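Putative extracellular solute-binding protein (Bordetella bronchiseptica, PDB 4P56) binds mandelate in its ligand pocket and probably delivers such a solute to a TRAP transporter in the membrane. Local coordinates at residues Gly309-Gln312 with Ala313-Ala317; Ala327-Ala330 with Ser331-Glu335. One frame throughout, in Å; residues are numbered along the deposited sequence.

Two consecutive C-terminal helices of this TRAP solute-binding protein illustrate how neighbouring helices can be joined through residues that also pack along their own turns. Contact 1 lies on helix 310-320 and contact 2 on helix 325-340, the last of the chain, so that the first closes before the second opens. Their centres are about 15 Å apart, on the same side of the chain's centre, and the side chains meet. E311 forms a salt bridge with R333, its carboxylate also packs on L329, and the W314 indole lies against A328 and L329. A charged pair and an apolar patch thus tie the last two helices together, as structural packing, with contact 1 mostly at the surface and contact 2 partly buried.

Contact 1. Residues Gly309-Gln312 with Ala313-Ala317; sequences GFEQ and AWLDA
Q312 and D316, one turn apart on the alpha-helix 310-320, form an i to i+4 side-chain hydrogen bond on its solvent side. Q312 starts with CG anti to the backbone N (chi1 -175°) and then bends at chi2, which brings its amide round to the next turn. NE2 of Q312 donates to D316 OD1 at 2.7 Å, with the oxygen lying in the plane of the amide. The carboxylate plane is turned 51° from that of the amide, and OD1 is met from above the carboxylate plane, 45° out of it.

The packed side of the same helix is built differently. The W314 indole is buried against helix 325-340, and its NE1 is hydrogen-bonded to the L101 carbonyl, while F310 packs on helix 174-182. E311 turns its OE1 to R333. Between the two sides L315 lies near the backbone, its CG 3.5 Å from E311 O, and its CD1 reaches within 3.9 Å of OE1 of Q312, whose side chain it crosses at about a right angle.

Regular backbone bonds run beneath all of this, from A313 N to G309 O through D316 N to Q312 O; the shortest include L315 N to E311 O, 2.8 Å.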
# COMPACT_ATOMS: atom_id res chain seq x y z
N GLY A 309 -13.24 9.28 -14.05
CA GLY A 309 -14.47 8.80 -13.42
C GLY A 309 -14.24 8.11 -12.08
O GLY A 309 -15.20 7.79 -11.38
N PHE A 310 -12.98 7.88 -11.71
CA PHE A 310 -12.67 7.10 -10.51
C PHE A 310 -13.17 7.78 -9.24
O PHE A 310 -13.60 7.10 -8.29
CB PHE A 310 -11.17 6.88 -10.34
CG PHE A 310 -10.56 5.92 -11.36
CD1 PHE A 310 -11.31 5.40 -12.41
CD2 PHE A 310 -9.25 5.54 -11.23
CE1 PHE A 310 -10.73 4.52 -13.33
CE2 PHE A 310 -8.66 4.67 -12.13
CZ PHE A 310 -9.42 4.16 -13.19
N GLU A 311 -13.08 9.12 -9.21
CA GLU A 311 -13.48 9.86 -8.02
C GLU A 311 -14.97 9.68 -7.77
O GLU A 311 -15.38 9.41 -6.64
CB GLU A 311 -13.11 11.34 -8.14
CG GLU A 311 -13.50 12.16 -6.94
CD GLU A 311 -13.01 13.61 -7.01
OE1 GLU A 311 -11.80 13.84 -7.02
OE2 GLU A 311 -13.83 14.51 -7.06
N GLN A 312 -15.79 9.81 -8.82
CA GLN A 312 -17.24 9.64 -8.70
C GLN A 312 -17.59 8.19 -8.32
O GLN A 312 -18.50 7.98 -7.51
CB GLN A 312 -17.98 10.10 -9.98
CG GLN A 312 -19.51 10.05 -9.88
CD GLN A 312 -20.03 10.98 -8.81
OE1 GLN A 312 -19.66 12.15 -8.77
NE2 GLN A 312 -20.85 10.46 -7.91
N ALA A 313 -16.88 7.21 -8.87
CA ALA A 313 -17.05 5.84 -8.44
C ALA A 313 -16.87 5.74 -6.93
O ALA A 313 -17.65 5.08 -6.25
CB ALA A 313 -16.04 4.91 -9.14
N TRP A 314 -15.83 6.37 -6.39
CA TRP A 314 -15.61 6.32 -4.96
C TRP A 314 -16.71 7.07 -4.20
O TRP A 314 -17.23 6.57 -3.20
CB TRP A 314 -14.22 6.88 -4.60
CG TRP A 314 -13.99 6.81 -3.18
CD1 TRP A 314 -13.49 5.72 -2.48
CD2 TRP A 314 -14.26 7.82 -2.21
NE1 TRP A 314 -13.49 6.02 -1.15
CE2 TRP A 314 -13.94 7.30 -0.96
CE3 TRP A 314 -14.74 9.13 -2.28
CZ2 TRP A 314 -14.08 8.03 0.22
CZ3 TRP A 314 -14.88 9.85 -1.12
CH2 TRP A 314 -14.55 9.30 0.12
N LEU A 315 -17.07 8.27 -4.65
CA LEU A 315 -18.20 8.97 -4.03
C LEU A 315 -19.45 8.08 -3.98
O LEU A 315 -20.15 8.03 -2.95
CB LEU A 315 -18.47 10.27 -4.79
CG LEU A 315 -17.40 11.34 -4.54
CD1 LEU A 315 -17.59 12.50 -5.53
CD2 LEU A 315 -17.43 11.88 -3.10
N ASP A 316 -19.73 7.38 -5.07
CA ASP A 316 -20.95 6.55 -5.11
C ASP A 316 -20.88 5.44 -4.06
O ASP A 316 -21.90 5.11 -3.43
CB ASP A 316 -21.16 5.92 -6.48
CG ASP A 316 -21.56 6.93 -7.56
OD1 ASP A 316 -22.00 8.06 -7.25
OD2 ASP A 316 -21.41 6.56 -8.75
N ALA A 317 -19.69 4.87 -3.87
CA ALA A 317 -19.46 3.79 -2.89
C ALA A 317 -19.56 4.35 -1.48
O ALA A 317 -20.11 3.70 -0.57
CB ALA A 317 -18.09 3.12 -3.12

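Contact 2. Residues Ala327-Ala330 with Ser331-Glu335; sequences AALA and SFRAE
Helix 325-340, the C-terminal alpha-helix of this TRAP-type binding protein, sets L329 against R333 one turn further along, an i to i+4 pairing of an aliphatic side chain with a guanidinium group. L329 CD1 lies over the centre of that flat group, 3.6 Å above its plane, and L329 CD2 comes to 3.7 Å from R333 NH1 over the same face. With CG beside the backbone N (chi1 -73°) and the chain extended from CG to NE, the arginine runs back past the L329 carbonyl, R333 CG standing 3.4 Å from L329 O. The L329 methyls cover one face of the guanidinium, while its NH2 forms a salt bridge with E311 of helix 310-320.

Further round the helix F332 meets F104 edge-to-face and also touches T124 of helix 114-129. S331 packs on Y128 of that same helix, so this part of helix 325-340 joins the F104 region to helix 114-129.

Four successive i to i+4 backbone bonds hold the turns together, from S331 N to A327 O through A334 N to A330 O. S331 also brings its CB to 3.1 Å from A327 O, the same carbonyl oxygen that accepts the S331 N-H, with N to O at 2.8 Å.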
# COMPACT_ATOMS: atom_id res chain seq x y z
N ALA A 327 -16.92 15.12 2.40
CA ALA A 327 -16.15 15.56 3.57
C ALA A 327 -14.85 14.80 3.71
O ALA A 327 -13.79 15.41 3.92
CB ALA A 327 -16.93 15.40 4.81
N ALA A 328 -14.92 13.48 3.61
CA ALA A 328 -13.74 12.65 3.71
C ALA A 328 -12.72 13.00 2.61
O ALA A 328 -11.52 13.16 2.86
CB ALA A 328 -14.13 11.17 3.69
N LEU A 329 -13.22 13.18 1.39
CA LEU A 329 -12.36 13.45 0.26
C LEU A 329 -11.68 14.82 0.41
O LEU A 329 -10.46 14.96 0.23
CB LEU A 329 -13.20 13.37 -1.01
CG LEU A 329 -12.46 13.49 -2.33
CD1 LEU A 329 -11.40 12.42 -2.47
CD2 LEU A 329 -13.48 13.39 -3.45
N ALA A 330 -12.47 15.82 0.79
CA ALA A 330 -11.98 17.17 1.00
C ALA A 330 -10.97 17.20 2.15
O ALA A 330 -9.97 17.90 2.09
CB ALA A 330 -13.15 18.10 1.27
N SER A 331 -11.24 16.44 3.19
CA SER A 331 -10.37 16.40 4.33
C SER A 331 -9.02 15.78 3.97
O SER A 331 -7.95 16.31 4.31
CB SER A 331 -11.03 15.57 5.42
OG SER A 331 -10.26 15.57 6.61
N PHE A 332 -9.07 14.65 3.29
CA PHE A 332 -7.85 13.99 2.85
C PHE A 332 -7.01 14.94 1.98
O PHE A 332 -5.82 15.02 2.15
CB PHE A 332 -8.15 12.72 2.09
CG PHE A 332 -6.94 12.14 1.39
CD1 PHE A 332 -6.01 11.37 2.09
CD2 PHE A 332 -6.77 12.33 0.03
CE1 PHE A 332 -4.91 10.82 1.44
CE2 PHE A 332 -5.66 11.77 -0.63
CZ PHE A 332 -4.74 11.02 0.08
N ARG A 333 -7.64 15.62 1.03
CA ARG A 333 -6.90 16.46 0.08
C ARG A 333 -6.27 17.62 0.77
O ARG A 333 -5.15 18.02 0.42
CB ARG A 333 -7.80 16.96 -1.06
CG ARG A 333 -8.09 15.82 -2.00
CD ARG A 333 -9.17 16.12 -3.01
NE ARG A 333 -9.12 15.02 -3.95
CZ ARG A 333 -10.00 14.81 -4.92
NH1 ARG A 333 -11.05 15.62 -5.08
NH2 ARG A 333 -9.81 13.76 -5.72
N ALA A 334 -6.99 18.20 1.72
CA ALA A 334 -6.47 19.37 2.42
C ALA A 334 -5.28 18.93 3.26
O ALA A 334 -4.25 19.60 3.30
CB ALA A 334 -7.52 19.97 3.30
N GLU A 335 -5.42 17.78 3.89
CA GLU A 335 -4.38 17.33 4.81
C GLU A 335 -3.10 16.90 4.08
O GLU A 335 -1.99 17.21 4.51
CB GLU A 335 -4.91 16.20 5.68
CG GLU A 335 -3.86 15.69 6.66
CD GLU A 335 -4.41 14.65 7.62
OE1 GLU A 335 -5.63 14.35 7.54
OE2 GLU A 335 -3.62 14.15 8.44